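Local coordinates for protein beta-glucuronidase (uncultured Clostridium sp., PDB 6U7J) that hydrolyses beta-glucuronides as a gut bacterial glycoside hydrolase of family 2, and probably helps reactivate estrogens by freeing them from their glucuronide conjugates, at residues N62-D67 against S310-K315; E69-V74 against T558-K563; T284-L287 against F292-N295; A538-D543 against R587-K592. All coordinates share one frame; numbering follows the deposited sequence.

Contact 1: residues N62-D67 against S310-K315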
# COMPACT_ATOMS: atom_id res chain seq x y z
N ASN B 62 -8.98 23.98 -2.44
CA ASN B 62 -9.86 22.81 -2.51
C ASN B 62 -9.45 21.69 -1.55
O ASN B 62 -10.32 20.97 -1.07
CB ASN B 62 -9.91 22.28 -3.94
CG ASN B 62 -10.24 23.36 -4.95
OD1 ASN B 62 -9.37 24.12 -5.39
ND2 ASN B 62 -11.50 23.43 -5.34
N ASP B 63 -8.16 21.52 -1.25
CA ASP B 63 -7.74 20.40 -0.40
C ASP B 63 -7.32 20.82 1.01
O ASP B 63 -6.75 20.02 1.75
CB ASP B 63 -6.61 19.61 -1.08
CG ASP B 63 -7.08 18.88 -2.32
OD1 ASP B 63 -8.32 18.74 -2.52
OD2 ASP B 63 -6.20 18.46 -3.11
N ILE B 64 -7.60 22.06 1.40
CA ILE B 64 -7.19 22.54 2.72
C ILE B 64 -8.17 22.08 3.80
O ILE B 64 -7.75 21.69 4.91
CB ILE B 64 -7.08 24.07 2.69
CG1 ILE B 64 -6.07 24.49 1.62
CG2 ILE B 64 -6.69 24.60 4.06
CD1 ILE B 64 -4.63 24.28 2.03
N THR B 65 -9.48 22.14 3.54
CA THR B 65 -10.44 21.86 4.60
C THR B 65 -10.90 20.41 4.51
O THR B 65 -10.53 19.65 3.61
CB THR B 65 -11.63 22.83 4.55
OG1 THR B 65 -12.44 22.57 3.40
CG2 THR B 65 -11.16 24.30 4.54
N THR B 66 -11.73 20.03 5.48
CA THR B 66 -12.33 18.71 5.54
C THR B 66 -13.72 18.71 4.92
O THR B 66 -14.43 17.70 5.00
CB THR B 66 -12.37 18.26 7.00
OG1 THR B 66 -13.17 19.16 7.75
CG2 THR B 66 -10.96 18.31 7.60
N ASP B 67 -14.08 19.77 4.23
CA ASP B 67 -15.44 20.01 3.78
C ASP B 67 -15.59 19.67 2.30
O ASP B 67 -14.95 20.30 1.45
CB ASP B 67 -15.79 21.48 4.02
CG ASP B 67 -17.15 21.81 3.52
OD1 ASP B 67 -18.06 20.96 3.68
OD2 ASP B 67 -17.30 22.90 2.95
N SER B 310 0.60 19.26 -6.08
CA SER B 310 1.22 18.52 -4.99
C SER B 310 0.19 18.36 -3.89
O SER B 310 -0.90 18.94 -3.95
CB SER B 310 2.48 19.20 -4.47
OG SER B 310 2.16 20.47 -3.92
N ASP B 311 0.54 17.56 -2.88
CA ASP B 311 -0.40 17.30 -1.79
C ASP B 311 -0.77 18.60 -1.09
O ASP B 311 0.02 19.54 -1.00
CB ASP B 311 0.20 16.33 -0.78
CG ASP B 311 0.31 14.89 -1.33
OD1 ASP B 311 -0.50 14.49 -2.19
OD2 ASP B 311 1.20 14.16 -0.86
N ILE B 312 -2.02 18.65 -0.61
CA ILE B 312 -2.55 19.67 0.28
C ILE B 312 -2.79 21.01 -0.40
O ILE B 312 -3.91 21.53 -0.33
CB ILE B 312 -1.64 19.85 1.51
CG1 ILE B 312 -1.58 18.53 2.28
CG2 ILE B 312 -2.18 20.99 2.38
CD1 ILE B 312 -0.62 18.52 3.41
N ARG B 313 -1.77 21.58 -1.05
CA ARG B 313 -1.84 22.94 -1.60
C ARG B 313 -2.35 23.00 -3.04
O ARG B 313 -2.37 24.10 -3.62
CB ARG B 313 -0.47 23.61 -1.55
CG ARG B 313 0.55 22.92 -2.46
CD ARG B 313 1.94 23.53 -2.41
NE ARG B 313 2.20 24.33 -1.22
CZ ARG B 313 2.55 23.83 -0.04
NH1 ARG B 313 2.66 22.52 0.12
NH2 ARG B 313 2.78 24.65 0.97
N GLY B 314 -2.71 21.87 -3.65
CA GLY B 314 -3.20 21.88 -5.02
C GLY B 314 -2.15 22.35 -6.03
O GLY B 314 -1.04 21.80 -6.11
N LYS B 315 -2.51 23.36 -6.81
CA LYS B 315 -1.62 23.98 -7.79
C LYS B 315 -0.81 25.13 -7.22
O LYS B 315 -0.25 25.92 -7.99
CB LYS B 315 -2.42 24.48 -9.00
CG LYS B 315 -3.49 23.51 -9.50
CD LYS B 315 -3.95 23.87 -10.90
CE LYS B 315 -2.89 23.51 -11.93
NZ LYS B 315 -2.73 22.02 -12.08
O HOH W 1 -5.89 22.88 -1.71
O HOH W 2 -3.50 19.20 -2.95

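Contact 2: residues E69-V74 against T558-K563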
# COMPACT_ATOMS: atom_id res chain seq x y z
N GLU B 69 -18.15 20.25 0.37
CA GLU B 69 -18.81 21.32 -0.39
C GLU B 69 -17.82 22.37 -0.86
O GLU B 69 -17.97 22.92 -1.96
CB GLU B 69 -19.91 21.96 0.44
CG GLU B 69 -21.16 21.12 0.51
CD GLU B 69 -21.87 21.24 1.83
OE1 GLU B 69 -21.63 20.38 2.71
OE2 GLU B 69 -22.65 22.20 1.98
N LEU B 70 -16.80 22.67 -0.06
CA LEU B 70 -15.78 23.60 -0.53
C LEU B 70 -14.88 22.95 -1.59
O LEU B 70 -14.57 23.57 -2.61
CB LEU B 70 -14.97 24.13 0.65
CG LEU B 70 -13.91 25.17 0.26
CD1 LEU B 70 -14.56 26.35 -0.45
CD2 LEU B 70 -13.10 25.63 1.46
N ARG B 71 -14.49 21.69 -1.39
CA ARG B 71 -13.69 21.00 -2.40
C ARG B 71 -14.37 21.01 -3.77
O ARG B 71 -13.73 21.28 -4.79
CB ARG B 71 -13.40 19.56 -1.96
CG ARG B 71 -12.46 18.76 -2.92
CD ARG B 71 -12.55 17.22 -2.68
NE ARG B 71 -13.87 16.68 -3.04
CZ ARG B 71 -14.41 15.55 -2.58
NH1 ARG B 71 -13.76 14.77 -1.72
NH2 ARG B 71 -15.62 15.19 -3.00
N ASP B 72 -15.68 20.76 -3.81
CA ASP B 72 -16.44 20.62 -5.05
C ASP B 72 -17.15 21.91 -5.46
O ASP B 72 -18.03 21.86 -6.33
CB ASP B 72 -17.46 19.50 -4.90
CG ASP B 72 -16.82 18.14 -4.59
OD1 ASP B 72 -15.60 17.96 -4.83
OD2 ASP B 72 -17.56 17.26 -4.11
N HIS B 73 -16.80 23.05 -4.87
CA HIS B 73 -17.51 24.31 -5.10
C HIS B 73 -17.50 24.72 -6.58
O HIS B 73 -16.47 24.66 -7.25
CB HIS B 73 -16.88 25.40 -4.23
CG HIS B 73 -17.49 26.76 -4.40
ND1 HIS B 73 -18.73 27.09 -3.92
CD2 HIS B 73 -16.99 27.89 -4.97
CE1 HIS B 73 -18.99 28.36 -4.20
NE2 HIS B 73 -17.95 28.87 -4.84
N VAL B 74 -18.66 25.13 -7.08
CA VAL B 74 -18.79 25.72 -8.41
C VAL B 74 -19.18 27.18 -8.25
O VAL B 74 -20.22 27.49 -7.65
CB VAL B 74 -19.80 24.96 -9.27
CG1 VAL B 74 -20.07 25.73 -10.57
CG2 VAL B 74 -19.27 23.55 -9.60
N THR B 558 -6.91 14.52 -10.40
CA THR B 558 -7.83 14.68 -11.51
C THR B 558 -9.25 14.84 -10.98
O THR B 558 -9.55 14.49 -9.83
CB THR B 558 -7.83 13.48 -12.47
OG1 THR B 558 -8.42 12.36 -11.79
CG2 THR B 558 -6.43 13.11 -12.93
N ALA B 559 -10.13 15.35 -11.83
CA ALA B 559 -11.55 15.23 -11.56
C ALA B 559 -11.90 13.76 -11.33
O ALA B 559 -11.25 12.85 -11.87
CB ALA B 559 -12.37 15.82 -12.71
N PHE B 560 -12.91 13.51 -10.50
CA PHE B 560 -13.25 12.14 -10.13
C PHE B 560 -13.79 11.37 -11.33
O PHE B 560 -14.57 11.91 -12.12
CB PHE B 560 -14.29 12.12 -9.00
CG PHE B 560 -13.91 12.95 -7.84
CD1 PHE B 560 -12.72 12.70 -7.17
CD2 PHE B 560 -14.72 13.98 -7.42
CE1 PHE B 560 -12.34 13.49 -6.10
CE2 PHE B 560 -14.36 14.77 -6.35
CZ PHE B 560 -13.17 14.53 -5.69
N GLY B 561 -13.39 10.10 -11.44
CA GLY B 561 -13.86 9.22 -12.50
C GLY B 561 -13.35 7.81 -12.28
O GLY B 561 -12.34 7.58 -11.61
N LEU B 562 -14.07 6.85 -12.88
CA LEU B 562 -13.83 5.44 -12.57
C LEU B 562 -12.51 4.89 -13.11
O LEU B 562 -12.16 3.74 -12.81
CB LEU B 562 -15.00 4.61 -13.10
CG LEU B 562 -16.38 4.94 -12.50
CD1 LEU B 562 -17.35 3.78 -12.66
CD2 LEU B 562 -16.28 5.29 -11.04
N LYS B 563 -11.79 5.67 -13.91
CA LYS B 563 -10.48 5.26 -14.40
C LYS B 563 -9.35 5.94 -13.66
O LYS B 563 -8.18 5.75 -14.02
CB LYS B 563 -10.35 5.54 -15.89
CG LYS B 563 -11.24 4.67 -16.75
CD LYS B 563 -11.02 4.97 -18.22
CE LYS B 563 -12.22 4.57 -19.07
NZ LYS B 563 -12.53 5.63 -20.09

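Contact 3: residues T284-L287 against F292-N295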
# COMPACT_ATOMS: atom_id res chain seq x y z
N THR B 284 21.20 30.00 -29.97
CA THR B 284 20.47 29.97 -31.23
C THR B 284 19.65 28.69 -31.35
O THR B 284 20.01 27.64 -30.81
CB THR B 284 21.42 30.04 -32.42
OG1 THR B 284 22.18 28.82 -32.49
CG2 THR B 284 22.37 31.22 -32.27
N ILE B 285 18.56 28.80 -32.11
CA ILE B 285 17.67 27.70 -32.40
C ILE B 285 17.50 27.61 -33.90
O ILE B 285 17.16 28.61 -34.54
CB ILE B 285 16.29 27.88 -31.77
CG1 ILE B 285 16.39 28.12 -30.27
CG2 ILE B 285 15.39 26.69 -32.13
CD1 ILE B 285 15.06 28.50 -29.66
N GLN B 286 17.65 26.40 -34.45
CA GLN B 286 17.40 26.14 -35.86
C GLN B 286 16.86 24.73 -36.04
O GLN B 286 17.28 23.80 -35.35
CB GLN B 286 18.69 26.32 -36.67
CG GLN B 286 18.54 25.96 -38.14
CD GLN B 286 19.87 26.02 -38.86
OE1 GLN B 286 20.68 26.91 -38.61
NE2 GLN B 286 20.11 25.07 -39.76
N LEU B 287 15.93 24.59 -36.98
CA LEU B 287 15.33 23.30 -37.29
C LEU B 287 15.75 22.82 -38.67
O LEU B 287 15.88 23.62 -39.60
CB LEU B 287 13.80 23.38 -37.22
CG LEU B 287 13.25 22.98 -35.85
CD1 LEU B 287 13.65 24.05 -34.84
CD2 LEU B 287 11.75 22.83 -35.91
N PHE B 292 16.66 19.17 -34.30
CA PHE B 292 16.33 20.37 -33.53
C PHE B 292 17.68 20.85 -33.02
O PHE B 292 18.27 20.23 -32.13
CB PHE B 292 15.35 20.04 -32.40
CG PHE B 292 14.74 21.24 -31.75
CD1 PHE B 292 15.50 22.06 -30.93
CD2 PHE B 292 13.41 21.54 -31.94
CE1 PHE B 292 14.94 23.18 -30.33
CE2 PHE B 292 12.84 22.66 -31.34
CZ PHE B 292 13.61 23.48 -30.54
N LEU B 293 18.20 21.93 -33.60
CA LEU B 293 19.56 22.36 -33.34
C LEU B 293 19.55 23.54 -32.38
O LEU B 293 18.83 24.51 -32.59
CB LEU B 293 20.27 22.74 -34.64
CG LEU B 293 20.32 21.69 -35.74
CD1 LEU B 293 21.04 22.25 -36.96
CD2 LEU B 293 21.01 20.43 -35.25
N ILE B 294 20.35 23.44 -31.33
CA ILE B 294 20.54 24.50 -30.35
C ILE B 294 22.02 24.81 -30.33
O ILE B 294 22.85 23.92 -30.07
CB ILE B 294 20.04 24.11 -28.95
CG1 ILE B 294 18.52 23.93 -28.96
CG2 ILE B 294 20.46 25.14 -27.92
CD1 ILE B 294 18.00 23.17 -27.76
N ASN B 295 22.37 26.07 -30.62
CA ASN B 295 23.76 26.45 -30.79
C ASN B 295 24.45 25.53 -31.80
O ASN B 295 25.56 25.04 -31.59
CB ASN B 295 24.49 26.45 -29.46
CG ASN B 295 23.94 27.48 -28.51
OD1 ASN B 295 23.53 28.55 -28.94
ND2 ASN B 295 23.91 27.17 -27.21
O HOH W 3 21.21 26.20 -33.44

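Contact 4: residues A538-D543 against R587-K592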
# COMPACT_ATOMS: atom_id res chain seq x y z
N ALA B 538 10.29 1.51 -30.52
CA ALA B 538 9.74 2.05 -31.76
C ALA B 538 10.47 3.32 -32.17
O ALA B 538 10.91 3.47 -33.31
CB ALA B 538 8.25 2.31 -31.60
N MET B 539 10.61 4.27 -31.24
CA MET B 539 11.23 5.54 -31.56
C MET B 539 12.70 5.37 -31.92
O MET B 539 13.23 6.11 -32.76
CB MET B 539 11.09 6.50 -30.39
CG MET B 539 9.66 6.79 -29.98
SD MET B 539 9.64 7.92 -28.56
CE MET B 539 9.12 6.80 -27.25
N ASP B 540 13.37 4.40 -31.30
CA ASP B 540 14.78 4.18 -31.60
C ASP B 540 15.00 3.72 -33.04
O ASP B 540 16.11 3.86 -33.56
CB ASP B 540 15.36 3.17 -30.62
CG ASP B 540 15.67 3.80 -29.27
OD1 ASP B 540 15.66 5.05 -29.19
OD2 ASP B 540 15.91 3.04 -28.31
N GLU B 541 13.97 3.21 -33.70
CA GLU B 541 14.08 2.80 -35.10
C GLU B 541 13.65 3.88 -36.09
O GLU B 541 13.59 3.61 -37.29
CB GLU B 541 13.27 1.52 -35.33
CG GLU B 541 13.86 0.34 -34.60
CD GLU B 541 13.16 -0.97 -34.88
OE1 GLU B 541 12.26 -1.03 -35.76
OE2 GLU B 541 13.52 -1.96 -34.21
N CYS B 542 13.37 5.09 -35.62
CA CYS B 542 12.92 6.19 -36.47
C CYS B 542 13.91 7.34 -36.35
O CYS B 542 14.06 7.93 -35.27
CB CYS B 542 11.52 6.66 -36.06
SG CYS B 542 10.24 5.40 -36.23
N ASP B 543 14.56 7.69 -37.47
CA ASP B 543 15.60 8.72 -37.44
C ASP B 543 15.04 10.14 -37.40
O ASP B 543 15.81 11.09 -37.24
CB ASP B 543 16.54 8.57 -38.65
CG ASP B 543 15.85 8.81 -40.00
OD1 ASP B 543 14.62 8.93 -40.08
OD2 ASP B 543 16.58 8.88 -41.02
N ARG B 587 16.22 6.03 -16.13
CA ARG B 587 17.48 6.69 -15.83
C ARG B 587 18.64 6.05 -16.61
O ARG B 587 19.46 6.75 -17.21
CB ARG B 587 17.77 6.66 -14.33
CG ARG B 587 19.10 7.30 -13.94
CD ARG B 587 19.30 7.53 -12.43
NE ARG B 587 20.27 6.59 -11.87
CZ ARG B 587 21.44 6.90 -11.33
NH1 ARG B 587 22.21 5.92 -10.88
NH2 ARG B 587 21.85 8.16 -11.21
N GLU B 588 18.72 4.71 -16.60
CA GLU B 588 19.82 4.04 -17.29
C GLU B 588 19.81 4.35 -18.78
O GLU B 588 20.87 4.55 -19.39
CB GLU B 588 19.77 2.53 -17.06
CG GLU B 588 20.10 2.10 -15.63
CD GLU B 588 21.51 2.49 -15.18
OE1 GLU B 588 22.49 1.98 -15.77
OE2 GLU B 588 21.64 3.31 -14.24
N ARG B 589 18.64 4.41 -19.40
CA ARG B 589 18.58 4.82 -20.80
C ARG B 589 19.01 6.28 -20.98
O ARG B 589 19.94 6.58 -21.73
CB ARG B 589 17.17 4.59 -21.33
CG ARG B 589 16.89 5.19 -22.69
CD ARG B 589 15.44 4.92 -23.02
NE ARG B 589 14.96 5.60 -24.22
CZ ARG B 589 15.17 5.16 -25.46
NH1 ARG B 589 14.67 5.84 -26.49
NH2 ARG B 589 15.89 4.07 -25.66
N TRP B 590 18.34 7.22 -20.29
CA TRP B 590 18.60 8.63 -20.58
C TRP B 590 20.02 9.05 -20.20
O TRP B 590 20.61 9.90 -20.86
CB TRP B 590 17.59 9.53 -19.87
CG TRP B 590 16.23 9.56 -20.52
CD1 TRP B 590 15.88 9.05 -21.73
CD2 TRP B 590 15.03 10.12 -19.96
NE1 TRP B 590 14.54 9.25 -21.97
CE2 TRP B 590 14.00 9.90 -20.89
CE3 TRP B 590 14.74 10.77 -18.76
CZ2 TRP B 590 12.69 10.32 -20.67
CZ3 TRP B 590 13.43 11.18 -18.53
CH2 TRP B 590 12.42 10.96 -19.48
N ARG B 591 20.59 8.47 -19.14
CA ARG B 591 21.95 8.85 -18.78
C ARG B 591 22.98 8.34 -19.77
O ARG B 591 24.09 8.87 -19.81
CB ARG B 591 22.29 8.36 -17.37
CG ARG B 591 21.59 9.19 -16.28
CD ARG B 591 22.24 9.03 -14.91
NE ARG B 591 22.04 10.24 -14.11
CZ ARG B 591 22.95 11.19 -13.92
NH1 ARG B 591 22.67 12.25 -13.18
NH2 ARG B 591 24.15 11.07 -14.48
N LYS B 592 22.65 7.32 -20.58
CA LYS B 592 23.59 6.87 -21.60
C LYS B 592 23.38 7.55 -22.94
O LYS B 592 24.21 7.39 -23.83
CB LYS B 592 23.52 5.35 -21.78
CG LYS B 592 24.29 4.54 -20.71
CD LYS B 592 23.85 4.87 -19.26
CE LYS B 592 24.60 4.08 -18.19
NZ LYS B 592 25.87 4.77 -17.83

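Contact 1: residues N62-D67 against S310-K315
The backbones of Asp63 and Ile312 come to 5.3 Å between their CA atoms, although neither segment is a regular helix or strand. No direct hydrogen bond crosses; two waters join the segments. Water 1 accepts from Asp63 N at 2.7 Å and donates to Ile312 O. Water 2 donates to Asp63 OD2 at 2.8 Å and also to Ser310 O. It accepts from Gly314 N, so it ties the aspartate to both ends of the 310-314 turn. Asp63 OD2 has a further partner in Tyr181 OH. Segment 310-315 contains a classic gamma turn centred on Ile312, with Arg313 N bonded to Asp311 O at 2.7 Å. This turn follows the first strand of the TIM barrel, 297-305, while Asp63 belongs to the sugar-binding domain, so the contact links two domains. Ile312 O, besides holding water 1, has Asp63 CB at 3.4 Å. Ile64 CD1 comes to 3.7 Å from the same oxygen, Ile312 O. Its CG1 branch lies beside the backbone N (chi1 -58°), and from there CD1 reaches Ile312 CG2 at 4.1 Å. The two isoleucine side chains cross at about a right angle. A second subunit packs against them: its Val323 on Ile64 and its Leu321 on Ile312. Arg313 also forms a salt bridge to Asp318 of that second subunit.

Contact 2: residues E69-V74 against T558-K563
Phe560 meets the guanidinium group of Arg71 with its edge, not its face. The two side chains come from opposite directions, and their planes are 69° apart. Phe560 CZ sits over the centre of the guanidinium, 3.5 Å from Arg71 CZ. Arg71 NE and Asp72 OD1 in turn lie at the rim of the ring, close to its plane. The nearest approach of the carboxylate is Asp72 OD1 to Phe560 CE2 at 3.7 Å. The C-H edge of a benzene ring is slightly positive, so the nearby carboxylate oxygen is probably a favourable neighbour. The same edge facing a bare cation would be less so, and here Asp72 probably offsets part of the arginine charge. Arg71 grips Asp72 side-on with NE and NH2. NE to Asp72 OD1 is 2.8 Å and nearly straight, with OD1 in the guanidinium plane but NE above the carboxylate plane. NH2 reaches Asp72 OD2 at 3.0 Å on its syn side. A bend at chi3 (67°) folds the arginine back toward its own neighbour in sequence. Asp72 OD2 is bonded to Gln68 NE2 as well. Together these bonds fix the rotation of the guanidinium and turn one face to the ring. Arg71 NH1 goes to Glu520 O of a third subunit, whose Val521 packs on both Arg71 and Phe560. Arg71 ends the short helix 68-71 of the sugar-binding domain, ahead of strand 76-85. Phe560 lies in the long loop between strand 545-551 and helix 581-592 of the TIM barrel.

Contact 3: residues T284-L287 against F292-N295
The carbonyl oxygen of Leu293 takes Gln286 N at 2.9 Å, a weak bond from water 3 and a C-H contact from Ile285 CA at 3.4 Å. Water 3 also meets Thr284 OG1. Leu293 N returns a bond to Gln286 O at 2.7 Å, making these two residues a hydrogen-bonded pair of an antiparallel beta hairpin. Ile285 with Ile294 and Leu287 with Phe292 are the non-hydrogen-bonded pairs. At the open end, Asn295 N bonds Thr284 O at 2.8 Å, and Asn295 OD1 receives Thr284 N at 2.9 Å. Asn295 ND2 holds Trp257 O and Gln258 OE1. On the face bearing Phe292, Leu287 CD1 makes a CH-pi contact over the ring face, offset toward the rim, 4.1 Å from the centroid. With CG swung away from the backbone N (chi1 -168°), the ring also reaches Ile285 CG2. Both Phe292 and Ile285 touch Val410 at the start of a barrel strand, consistent with the hairpin covering the N-terminal end of the barrel. Gln286 and Leu293 run side by side on the opposite face. Apolar contacts hold the Phe292 face to the barrel, while Asn295, through its backbone N and OD1, carries the hydrogen bonding one residue past the strand.

Contact 4: residues A538-D543 against R587-K592
Asp540 and Arg589 come from opposite directions and pair edge to edge in a salt bridge. It is the one direct contact between the two segments. The guanidinium grips end-on: NH1 bonds Asp540 OD1 at 3.0 Å and NH2 bonds Asp540 OD2 at 2.8 Å. Both bonds are close to straight, and both oxygens lie near the guanidinium plane. OD2 uses its syn lone pair. OD1 is also met on the syn side, but from 31° out of the carboxylate plane. This uneven fit follows from a twist of 34° between the two flat groups. The backbones stay well apart, with the CA atoms of Asp540 and Arg589 11.5 Å from each other. The arginine crosses most of that gap with a chain extended from CG to NE, its CG opposite the backbone N (chi1 169°). One step out from Asp540, Glu548 of strand 545-551, the eighth of the TIM barrel, also bonds the arginine and probably helps to hold it in place. Its OE1 forms a salt bridge with Arg589 NH1, and its OE2 accepts from Trp590 NE1. Asp540 lies at the C-terminal part of helix 525-540, before that strand, and Arg589 on the helix after it, 581-592. Arg589 thus pairs with two carboxylates, NH1 serving both. Its single positive charge probably offsets them only in part, while favouring their ionised forms. Because Asp540 is exposed, solvent is likely to weaken its ion pair.

Overall arrangement
Contacts 1 and 2 form one patch where the sugar-binding domain meets loops of the TIM barrel. Their centres are 12 Å apart, and Asn62 ND2 probably bonds Arg71 O between them. Both touch the third subunit. Their barrel loops follow strands 297-305 and 545-551, so they leave from the strand ends where active sites of TIM barrels lie. Contacts 3 and 4 belong to the other end of the barrel. Their centres are 21 Å apart, with nearest atoms about 9 Å apart, and no other subunit touches them. Contact 3 lies 41 Å from contact 1, centre to centre, across the middle of the chain. The centres of contacts 2 and 4 are about 38 Å apart.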